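Local coordinates for protein putative adenosine kinase (Schistosoma mansoni, PDB 3VAS) that probably phosphorylates adenosine to AMP with ATP as phosphate donor, as a ribokinase-family adenosine kinase, and is caught here with adenosine bound, at residues F187-K201 against L219-Y233. Numbering follows the deposited sequence.
With ADN (adenosine), chain C.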
ATOM      1  N   PHE A 187       1.598  -2.956  -5.898  1.00 17.68           N
ATOM      2  CA  PHE A 187       2.044  -1.933  -6.841  1.00 19.08           C
ATOM      3  C   PHE A 187       3.494  -2.104  -7.291  1.00 19.42           C
ATOM      4  O   PHE A 187       3.871  -1.647  -8.370  1.00 21.68           O
ATOM      5  CB  PHE A 187       1.891  -0.545  -6.220  1.00 19.13           C
ATOM      6  CG  PHE A 187       0.472  -0.043  -6.172  1.00 22.06           C
ATOM      7  CD1 PHE A 187      -0.043   0.497  -5.004  1.00 19.32           C
ATOM      8  CD2 PHE A 187      -0.334  -0.080  -7.299  1.00 23.80           C
ATOM      9  CE1 PHE A 187      -1.343   0.969  -4.954  1.00 19.09           C
ATOM     10  CE2 PHE A 187      -1.633   0.393  -7.253  1.00 22.86           C
ATOM     11  CZ  PHE A 187      -2.135   0.918  -6.080  1.00 22.20           C
ATOM     12  N   VAL A 188       4.304  -2.748  -6.459  1.00 17.37           N
ATOM     13  CA  VAL A 188       5.732  -2.897  -6.738  1.00 17.34           C
ATOM     14  C   VAL A 188       6.002  -3.965  -7.806  1.00 19.10           C
ATOM     15  O   VAL A 188       7.096  -4.041  -8.366  1.00 18.83           O
ATOM     16  CB  VAL A 188       6.514  -3.178  -5.438  1.00 18.82           C
ATOM     17  CG1 VAL A 188       8.019  -3.122  -5.675  1.00 18.02           C
ATOM     18  CG2 VAL A 188       6.119  -2.157  -4.384  1.00 17.35           C
ATOM     19  N   ILE A 189       4.987  -4.773  -8.101  1.00 20.77           N
ATOM     20  CA  ILE A 189       5.067  -5.732  -9.197  1.00 18.60           C
ATOM     21  C   ILE A 189       5.464  -5.033 -10.499  1.00 22.25           C
ATOM     22  O   ILE A 189       6.249  -5.575 -11.281  1.00 25.57           O
ATOM     23  CB  ILE A 189       3.731  -6.495  -9.375  1.00 20.83           C
ATOM     24  CG1 ILE A 189       3.537  -7.489  -8.224  1.00 21.43           C
ATOM     25  CG2 ILE A 189       3.690  -7.225 -10.710  1.00 24.67           C
ATOM     26  CD1 ILE A 189       2.133  -8.053  -8.114  1.00 16.72           C
ATOM     27  N   ASN A 190       4.953  -3.817 -10.707  1.00 18.73           N
ATOM     28  CA  ASN A 190       5.223  -3.060 -11.931  1.00 19.15           C
ATOM     29  C   ASN A 190       6.625  -2.446 -12.003  1.00 24.98           C
ATOM     30  O   ASN A 190       7.114  -2.121 -13.089  1.00 29.58           O
ATOM     31  CB  ASN A 190       4.197  -1.937 -12.119  1.00 16.86           C
ATOM     32  CG  ASN A 190       2.773  -2.451 -12.268  1.00 20.89           C
ATOM     33  OD1 ASN A 190       1.846  -1.910 -11.665  1.00 21.39           O
ATOM     34  ND2 ASN A 190       2.592  -3.496 -13.074  1.00 20.25           N
ATOM     35  N   THR A 191       7.269  -2.272 -10.856  1.00 21.47           N
ATOM     36  CA  THR A 191       8.520  -1.524 -10.826  1.00 21.81           C
ATOM     37  C   THR A 191       9.745  -2.388 -10.547  1.00 23.23           C
ATOM     38  O   THR A 191      10.800  -2.186 -11.150  1.00 26.30           O
ATOM     39  CB  THR A 191       8.464  -0.358  -9.810  1.00 21.18           C
ATOM     40  OG1 THR A 191       8.077  -0.861  -8.525  1.00 22.99           O
ATOM     41  CG2 THR A 191       7.459   0.702 -10.259  1.00 17.37           C
ATOM     42  N   CYS A 192       9.616  -3.346  -9.633  1.00 20.28           N
ATOM     43  CA  CYS A 192      10.752  -4.182  -9.270  1.00 23.06           C
ATOM     44  C   CYS A 192      10.327  -5.539  -8.723  1.00 22.36           C
ATOM     45  O   CYS A 192      10.578  -5.859  -7.561  1.00 22.59           O
ATOM     46  CB  CYS A 192      11.628  -3.465  -8.242  1.00 25.09           C
ATOM     47  SG  CYS A 192      13.215  -4.259  -7.964  1.00 34.53           S
ATOM     48  N   TYR A 193       9.692  -6.340  -9.569  1.00 22.22           N
ATOM     49  CA  TYR A 193       9.223  -7.648  -9.145  1.00 23.09           C
ATOM     50  C   TYR A 193      10.362  -8.538  -8.652  1.00 21.98           C
ATOM     51  O   TYR A 193      10.200  -9.286  -7.690  1.00 21.83           O
ATOM     52  CB  TYR A 193       8.448  -8.346 -10.262  1.00 19.47           C
ATOM     53  CG  TYR A 193       7.833  -9.633  -9.778  1.00 20.86           C
ATOM     54  CD1 TYR A 193       6.884  -9.626  -8.765  1.00 21.20           C
ATOM     55  CD2 TYR A 193       8.221 -10.857 -10.311  1.00 23.41           C
ATOM     56  CE1 TYR A 193       6.322 -10.801  -8.306  1.00 23.81           C
ATOM     57  CE2 TYR A 193       7.666 -12.036  -9.865  1.00 23.01           C
ATOM     58  CZ  TYR A 193       6.719 -12.003  -8.861  1.00 26.18           C
ATOM     59  OH  TYR A 193       6.169 -13.173  -8.406  1.00 29.43           O
ATOM     60  N   GLU A 194      11.511  -8.440  -9.312  1.00 21.31           N
ATOM     61  CA  GLU A 194      12.681  -9.236  -8.961  1.00 29.84           C
ATOM     62  C   GLU A 194      13.128  -9.002  -7.512  1.00 26.45           C
ATOM     63  O   GLU A 194      13.452  -9.944  -6.791  1.00 28.56           O
ATOM     64  CB  GLU A 194      13.832  -8.962  -9.948  1.00 35.00           C
ATOM     65  CG  GLU A 194      14.109  -7.472 -10.205  1.00 44.02           C
ATOM     66  CD  GLU A 194      15.381  -7.220 -11.019  1.00 55.56           C
ATOM     67  OE1 GLU A 194      15.871  -8.165 -11.682  1.00 60.45           O
ATOM     68  OE2 GLU A 194      15.893  -6.073 -10.994  1.00 56.14           O
ATOM     69  N   GLY A 195      13.142  -7.743  -7.092  1.00 24.88           N
ATOM     70  CA  GLY A 195      13.515  -7.402  -5.733  1.00 24.10           C
ATOM     71  C   GLY A 195      12.498  -7.881  -4.712  1.00 25.48           C
ATOM     72  O   GLY A 195      12.856  -8.459  -3.684  1.00 21.72           O
ATOM     73  N   MET A 196      11.219  -7.650  -4.984  1.00 24.34           N
ATOM     74  CA  MET A 196      10.201  -8.045  -4.020  1.00 24.28           C
ATOM     75  C   MET A 196      10.104  -9.567  -3.918  1.00 25.93           C
ATOM     76  O   MET A 196       9.826 -10.103  -2.850  1.00 25.32           O
ATOM     77  CB  MET A 196       8.847  -7.392  -4.322  1.00 20.94           C
ATOM     78  CG  MET A 196       8.171  -7.858  -5.582  1.00 21.54           C
ATOM     79  SD  MET A 196       6.744  -6.825  -5.982  1.00 25.02           S
ATOM     80  CE  MET A 196       5.621  -7.234  -4.654  1.00 19.20           C
ATOM     81  N   LEU A 197      10.370 -10.259  -5.022  1.00 29.52           N
ATOM     82  CA  LEU A 197      10.394 -11.720  -5.014  1.00 30.25           C
ATOM     83  C   LEU A 197      11.567 -12.235  -4.182  1.00 31.16           C
ATOM     84  O   LEU A 197      11.424 -13.184  -3.410  1.00 31.15           O
ATOM     85  CB  LEU A 197      10.479 -12.276  -6.440  1.00 28.02           C
ATOM     86  CG  LEU A 197      10.385 -13.800  -6.555  1.00 26.87           C
ATOM     87  CD1 LEU A 197       9.127 -14.316  -5.867  1.00 24.02           C
ATOM     88  CD2 LEU A 197      10.414 -14.247  -8.009  1.00 27.69           C
ATOM     89  N   LYS A 198      12.725 -11.604  -4.349  1.00 30.46           N
ATOM     90  CA  LYS A 198      13.907 -11.982  -3.589  1.00 31.59           C
ATOM     91  C   LYS A 198      13.670 -11.804  -2.089  1.00 30.65           C
ATOM     92  O   LYS A 198      13.999 -12.685  -1.299  1.00 30.15           O
ATOM     93  CB  LYS A 198      15.127 -11.167  -4.022  1.00 33.99           C
ATOM     94  CG  LYS A 198      16.444 -11.842  -3.664  1.00 39.16           C
ATOM     95  CD  LYS A 198      17.567 -10.846  -3.416  1.00 44.01           C
ATOM     96  CE  LYS A 198      18.802 -11.565  -2.865  1.00 49.31           C
ATOM     97  NZ  LYS A 198      19.811 -10.636  -2.287  1.00 50.71           N
ATOM     98  N   ILE A 199      13.096 -10.668  -1.703  1.00 23.40           N
ATOM     99  CA  ILE A 199      12.813 -10.407  -0.294  1.00 25.18           C
ATOM    100  C   ILE A 199      11.775 -11.389   0.251  1.00 24.62           C
ATOM    101  O   ILE A 199      11.902 -11.875   1.370  1.00 25.54           O
ATOM    102  CB  ILE A 199      12.352  -8.954  -0.060  1.00 25.06           C
ATOM    103  CG1 ILE A 199      13.512  -7.991  -0.317  1.00 28.65           C
ATOM    104  CG2 ILE A 199      11.832  -8.773   1.363  1.00 23.24           C
ATOM    105  CD1 ILE A 199      13.134  -6.529  -0.212  1.00 28.43           C
ATOM    106  N   ALA A 200      10.760 -11.692  -0.556  1.00 23.88           N
ATOM    107  CA  ALA A 200       9.724 -12.643  -0.161  1.00 26.43           C
ATOM    108  C   ALA A 200      10.297 -14.035   0.124  1.00 29.69           C
ATOM    109  O   ALA A 200       9.919 -14.682   1.100  1.00 29.72           O
ATOM    110  CB  ALA A 200       8.633 -12.718  -1.223  1.00 23.50           C
ATOM    111  N   LYS A 201      11.206 -14.491  -0.732  1.00 31.81           N
ATOM    112  CA  LYS A 201      11.867 -15.776  -0.524  1.00 34.19           C
ATOM    113  C   LYS A 201      12.731 -15.766   0.737  1.00 31.96           C
ATOM    114  O   LYS A 201      12.770 -16.753   1.472  1.00 31.72           O
ATOM    115  CB  LYS A 201      12.711 -16.163  -1.739  1.00 34.70           C
ATOM    116  CG  LYS A 201      11.891 -16.454  -2.977  1.00 36.20           C
ATOM    117  CD  LYS A 201      12.769 -16.736  -4.176  1.00 37.97           C
ATOM    118  CE  LYS A 201      11.922 -17.013  -5.403  1.00 39.31           C
ATOM    119  NZ  LYS A 201      12.757 -17.084  -6.632  1.00 44.21           N
ATOM    120  N   LEU A 219      -3.923  -5.196 -11.064  1.00 23.20           N
ATOM    121  CA  LEU A 219      -2.846  -6.124 -10.725  1.00 22.99           C
ATOM    122  C   LEU A 219      -3.306  -7.578 -10.778  1.00 24.27           C
ATOM    123  O   LEU A 219      -2.619  -8.430 -11.340  1.00 24.56           O
ATOM    124  CB  LEU A 219      -2.250  -5.800  -9.353  1.00 20.60           C
ATOM    125  CG  LEU A 219      -1.456  -4.491  -9.284  1.00 21.95           C
ATOM    126  CD1 LEU A 219      -1.197  -4.106  -7.838  1.00 20.70           C
ATOM    127  CD2 LEU A 219      -0.145  -4.593 -10.070  1.00 18.21           C
ATOM    128  N   SER A 220      -4.465  -7.867 -10.195  1.00 21.31           N
ATOM    129  CA  SER A 220      -5.002  -9.223 -10.250  1.00 23.35           C
ATOM    130  C   SER A 220      -5.416  -9.625 -11.663  1.00 26.69           C
ATOM    131  O   SER A 220      -5.395 -10.803 -12.006  1.00 27.47           O
ATOM    132  CB  SER A 220      -6.184  -9.381  -9.298  1.00 22.98           C
ATOM    133  OG  SER A 220      -5.738  -9.327  -7.956  1.00 25.89           O
ATOM    134  N   GLN A 221      -5.787  -8.643 -12.479  1.00 29.22           N
ATOM    135  CA  GLN A 221      -6.248  -8.913 -13.842  1.00 32.00           C
ATOM    136  C   GLN A 221      -5.094  -9.115 -14.821  1.00 30.56           C
ATOM    137  O   GLN A 221      -5.103 -10.065 -15.602  1.00 32.60           O
ATOM    138  CB  GLN A 221      -7.163  -7.789 -14.337  1.00 35.57           C
ATOM    139  CG  GLN A 221      -8.424  -7.603 -13.503  1.00 42.83           C
ATOM    140  CD  GLN A 221      -9.178  -6.325 -13.838  1.00 45.76           C
ATOM    141  OE1 GLN A 221      -8.580  -5.321 -14.231  1.00 45.35           O
ATOM    142  NE2 GLN A 221     -10.497  -6.360 -13.685  1.00 46.43           N
ATOM    143  N   PHE A 222      -4.101  -8.229 -14.775  1.00 24.85           N
ATOM    144  CA  PHE A 222      -3.030  -8.243 -15.771  1.00 26.04           C
ATOM    145  C   PHE A 222      -1.703  -8.770 -15.244  1.00 27.21           C
ATOM    146  O   PHE A 222      -0.785  -9.039 -16.019  1.00 27.33           O
ATOM    147  CB  PHE A 222      -2.853  -6.852 -16.380  1.00 27.43           C
ATOM    148  CG  PHE A 222      -4.111  -6.306 -16.985  1.00 34.34           C
ATOM    149  CD1 PHE A 222      -4.595  -6.815 -18.180  1.00 38.51           C
ATOM    150  CD2 PHE A 222      -4.825  -5.302 -16.348  1.00 34.98           C
ATOM    151  CE1 PHE A 222      -5.764  -6.326 -18.737  1.00 41.43           C
ATOM    152  CE2 PHE A 222      -5.993  -4.806 -16.899  1.00 37.91           C
ATOM    153  CZ  PHE A 222      -6.464  -5.319 -18.096  1.00 40.70           C
ATOM    154  N   ASN A 223      -1.603  -8.912 -13.928  1.00 27.21           N
ATOM    155  CA  ASN A 223      -0.396  -9.447 -13.317  1.00 12.93           C
ATOM    156  C   ASN A 223      -0.740 -10.577 -12.372  1.00 12.98           C
ATOM    157  O   ASN A 223      -0.198 -10.672 -11.269  1.00 16.82           O
ATOM    158  CB  ASN A 223       0.364  -8.347 -12.582  1.00 15.33           C
ATOM    159  CG  ASN A 223       0.807  -7.239 -13.511  1.00 21.89           C
ATOM    160  OD1 ASN A 223       0.125  -6.223 -13.651  1.00 28.57           O
ATOM    161  ND2 ASN A 223       1.944  -7.435 -14.170  1.00 18.76           N
ATOM    162  N   THR A 224      -1.658 -11.424 -12.824  1.00 26.10           N
ATOM    163  CA  THR A 224      -2.190 -12.514 -12.023  1.00 24.18           C
ATOM    164  C   THR A 224      -1.077 -13.438 -11.544  1.00 23.99           C
ATOM    165  O   THR A 224      -1.038 -13.795 -10.371  1.00 24.27           O
ATOM    166  CB  THR A 224      -3.220 -13.336 -12.825  1.00 23.81           C
ATOM    167  OG1 THR A 224      -4.063 -12.452 -13.574  1.00 25.58           O
ATOM    168  CG2 THR A 224      -4.067 -14.179 -11.897  1.00 21.23           C
ATOM    169  N   LYS A 225      -0.179 -13.815 -12.453  1.00 25.26           N
ATOM    170  CA  LYS A 225       0.949 -14.690 -12.123  1.00 24.88           C
ATOM    171  C   LYS A 225       1.747 -14.135 -10.948  1.00 22.88           C
ATOM    172  O   LYS A 225       2.034 -14.855  -9.995  1.00 25.40           O
ATOM    173  CB  LYS A 225       1.851 -14.900 -13.358  1.00 25.66           C
ATOM    174  CG  LYS A 225       3.116 -15.755 -13.149  1.00 25.60           C
ATOM    175  CD  LYS A 225       4.317 -14.916 -12.665  1.00 29.84           C
ATOM    176  CE  LYS A 225       5.609 -15.241 -13.407  1.00 33.00           C
ATOM    177  NZ  LYS A 225       5.765 -14.448 -14.652  1.00 29.80           N
ATOM    178  N   GLU A 226       2.100 -12.853 -11.019  1.00 21.65           N
ATOM    179  CA  GLU A 226       2.899 -12.215  -9.971  1.00 23.13           C
ATOM    180  C   GLU A 226       2.148 -12.106  -8.637  1.00 23.79           C
ATOM    181  O   GLU A 226       2.740 -12.289  -7.569  1.00 19.58           O
ATOM    182  CB  GLU A 226       3.384 -10.827 -10.408  1.00 23.18           C
ATOM    183  CG  GLU A 226       4.409 -10.819 -11.554  1.00 28.48           C
ATOM    184  CD  GLU A 226       3.768 -10.627 -12.923  1.00 30.90           C
ATOM    185  OE1 GLU A 226       2.583 -10.986 -13.086  1.00 31.96           O
ATOM    186  OE2 GLU A 226       4.444 -10.106 -13.834  1.00 33.19           O
ATOM    187  N   VAL A 227       0.855 -11.791  -8.696  1.00 22.74           N
ATOM    188  CA  VAL A 227       0.056 -11.685  -7.475  1.00 21.74           C
ATOM    189  C   VAL A 227      -0.007 -13.035  -6.763  1.00 21.82           C
ATOM    190  O   VAL A 227       0.212 -13.122  -5.553  1.00 24.14           O
ATOM    191  CB  VAL A 227      -1.380 -11.168  -7.748  1.00 21.32           C
ATOM    192  CG1 VAL A 227      -2.239 -11.268  -6.479  1.00 17.87           C
ATOM    193  CG2 VAL A 227      -1.351  -9.730  -8.273  1.00 16.45           C
ATOM    194  N   ASP A 228      -0.284 -14.092  -7.518  1.00 22.45           N
ATOM    195  CA  ASP A 228      -0.402 -15.418  -6.925  1.00 27.47           C
ATOM    196  C   ASP A 228       0.936 -15.924  -6.414  1.00 28.81           C
ATOM    197  O   ASP A 228       0.996 -16.634  -5.411  1.00 29.20           O
ATOM    198  CB  ASP A 228      -1.013 -16.414  -7.912  1.00 31.75           C
ATOM    199  CG  ASP A 228      -2.517 -16.268  -8.026  1.00 33.73           C
ATOM    200  OD1 ASP A 228      -3.120 -15.589  -7.163  1.00 31.31           O
ATOM    201  OD2 ASP A 228      -3.095 -16.840  -8.974  1.00 33.87           O
ATOM    202  N   GLU A 229       2.015 -15.564  -7.100  1.00 26.97           N
ATOM    203  CA  GLU A 229       3.329 -15.967  -6.629  1.00 27.82           C
ATOM    204  C   GLU A 229       3.652 -15.277  -5.303  1.00 26.66           C
ATOM    205  O   GLU A 229       4.150 -15.912  -4.373  1.00 20.43           O
ATOM    206  CB  GLU A 229       4.417 -15.691  -7.665  1.00 26.86           C
ATOM    207  CG  GLU A 229       5.784 -16.182  -7.217  1.00 33.14           C
ATOM    208  CD  GLU A 229       6.795 -16.269  -8.349  1.00 40.39           C
ATOM    209  OE1 GLU A 229       6.812 -15.376  -9.223  1.00 41.28           O
ATOM    210  OE2 GLU A 229       7.580 -17.240  -8.360  1.00 44.89           O
ATOM    211  N   MET A 230       3.357 -13.981  -5.220  1.00 21.68           N
ATOM    212  CA  MET A 230       3.565 -13.226  -3.987  1.00 20.42           C
ATOM    213  C   MET A 230       2.737 -13.782  -2.821  1.00 21.81           C
ATOM    214  O   MET A 230       3.246 -13.937  -1.713  1.00 22.78           O
ATOM    215  CB  MET A 230       3.269 -11.740  -4.199  1.00 17.36           C
ATOM    216  CG  MET A 230       4.270 -11.034  -5.110  1.00 23.87           C
ATOM    217  SD  MET A 230       5.978 -11.249  -4.569  1.00 31.26           S
ATOM    218  CE  MET A 230       5.939 -10.404  -3.007  1.00 20.78           C
ATOM    219  N   ILE A 231       1.467 -14.083  -3.081  1.00 19.94           N
ATOM    220  CA  ILE A 231       0.609 -14.677  -2.063  1.00 22.38           C
ATOM    221  C   ILE A 231       1.255 -15.935  -1.479  1.00 28.39           C
ATOM    222  O   ILE A 231       1.175 -16.178  -0.271  1.00 29.39           O
ATOM    223  CB  ILE A 231      -0.804 -14.987  -2.613  1.00 18.34           C
ATOM    224  CG1 ILE A 231      -1.546 -13.682  -2.926  1.00 17.34           C
ATOM    225  CG2 ILE A 231      -1.605 -15.807  -1.621  1.00 19.28           C
ATOM    226  CD1 ILE A 231      -2.925 -13.885  -3.517  1.00 17.42           C
ATOM    227  N   SER A 232       1.943 -16.704  -2.324  1.00 25.98           N
ATOM    228  CA  SER A 232       2.532 -17.968  -1.873  1.00 25.46           C
ATOM    229  C   SER A 232       3.706 -17.790  -0.896  1.00 23.74           C
ATOM    230  O   SER A 232       4.166 -18.761  -0.295  1.00 23.88           O
ATOM    231  CB  SER A 232       2.905 -18.882  -3.059  1.00 25.07           C
ATOM    232  OG  SER A 232       4.095 -18.468  -3.713  1.00 25.72           O
ATOM    233  N   TYR A 233       4.173 -16.552  -0.726  1.00 22.39           N
ATOM    234  CA  TYR A 233       5.195 -16.248   0.280  1.00 23.46           C
ATOM    235  C   TYR A 233       4.642 -15.350   1.390  1.00 26.72           C
ATOM    236  O   TYR A 233       5.350 -15.018   2.342  1.00 30.08           O
ATOM    237  CB  TYR A 233       6.412 -15.561  -0.353  1.00 23.61           C
ATOM    238  CG  TYR A 233       7.151 -16.393  -1.383  1.00 25.15           C
ATOM    239  CD1 TYR A 233       6.789 -16.354  -2.724  1.00 23.54           C
ATOM    240  CD2 TYR A 233       8.213 -17.207  -1.013  1.00 26.55           C
ATOM    241  CE1 TYR A 233       7.460 -17.108  -3.670  1.00 26.53           C
ATOM    242  CE2 TYR A 233       8.892 -17.966  -1.951  1.00 29.64           C
ATOM    243  CZ  TYR A 233       8.511 -17.913  -3.280  1.00 30.09           C
ATOM    244  OH  TYR A 233       9.177 -18.664  -4.222  1.00 31.94           O
TER
HETATM  245  O5' ADN C 401      -3.645   4.427  -1.482  1.00 27.17           O
HETATM  246  C5' ADN C 401      -3.493   5.750  -1.992  1.00 25.47           C
HETATM  247  C4' ADN C 401      -2.066   6.018  -2.405  1.00 23.30           C
HETATM  248  O4' ADN C 401      -1.702   5.145  -3.486  1.00 17.99           O
HETATM  249  C3' ADN C 401      -1.755   7.436  -2.898  1.00 22.74           C
HETATM  250  O3' ADN C 401      -0.990   8.129  -1.910  1.00 20.24           O
HETATM  251  C2' ADN C 401      -0.884   7.219  -4.157  1.00 23.49           C
HETATM  252  O2' ADN C 401       0.318   7.958  -4.175  1.00 25.17           O
HETATM  253  C1' ADN C 401      -0.605   5.716  -4.133  1.00 21.13           C
HETATM  254  N9  ADN C 401      -0.444   5.106  -5.454  1.00 17.71           N
HETATM  255  C8  ADN C 401      -1.200   5.304  -6.517  1.00 18.02           C
HETATM  256  N7  ADN C 401      -0.633   4.505  -7.616  1.00 19.53           N
HETATM  257  C5  ADN C 401       0.521   3.827  -7.120  1.00 15.85           C
HETATM  258  C6  ADN C 401       1.424   2.957  -7.724  1.00 14.75           C
HETATM  259  N6  ADN C 401       1.264   2.604  -9.109  1.00 15.22           N
HETATM  260  N1  ADN C 401       2.481   2.440  -6.986  1.00 15.86           N
HETATM  261  C2  ADN C 401       2.638   2.775  -5.664  1.00 16.76           C
HETATM  262  N3  ADN C 401       1.747   3.628  -5.068  1.00 17.32           N
HETATM  263  C4  ADN C 401       0.675   4.157  -5.831  1.00 16.30           C
HETATM  264  O   HOH W   1       4.468  -5.369 -14.750  1.00 32.53           O
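The Tyr193 ring lies against two side chains of helix 224-231, and its hydroxyl meets a third. Glu226 brings its aliphatic part over one face: CG sits 3.6 Å from the ring centroid, 7° off the normal, a CH-pi contact, while the chain bends at chi2 and the carboxylate plane stands almost perpendicular to the ring. Glu229 OE1 lies at the edge of the ring, in its plane, and takes the hydrogen bond of Tyr193 OH; the modelled O-O separation of 2.4 Å is implausibly short, so its exact geometry is doubtful. Tyr193 CG, anti to the backbone N (chi1 -174°), carries the ring across to this helix. Met230 SD approaches obliquely, 3.8 Å from Tyr193 CE1, as a Met-aromatic contact, and the doubly bent Met230 chain ends with CE 3.6 Å from Met196 CE and close to Ala200 CB. Farther along, Tyr233 packs its CB 3.7 Å from Ala200 CB, and its ring is met obliquely by Leu197 CD1 and Lys201 CG. Toward the start of the helices, Ile189 sets CG2 3.6 Å from Glu226 CB and CD1 beside Val227 CG2. A water accepts from Asn190 ND2 and, weakly, from Asn223 ND2, linking two amides strongly turned against each other. Leu219 CD1 lies 3.6 Å from Phe187 N and also touches the Phe187 ring, which presents one face to the adenine of the bound adenosine. Behind the helix pair, Phe210 and Phe212 of strand 209-213 pack against Met230. The axes run nearly parallel, 19° apart and 10.7 Å at closest approach, as neighbouring helices do on one side of the alpha/beta core in the ribokinase (pfkB) fold; Phe187, at the beginning of its segment, belongs to the adenosine pocket.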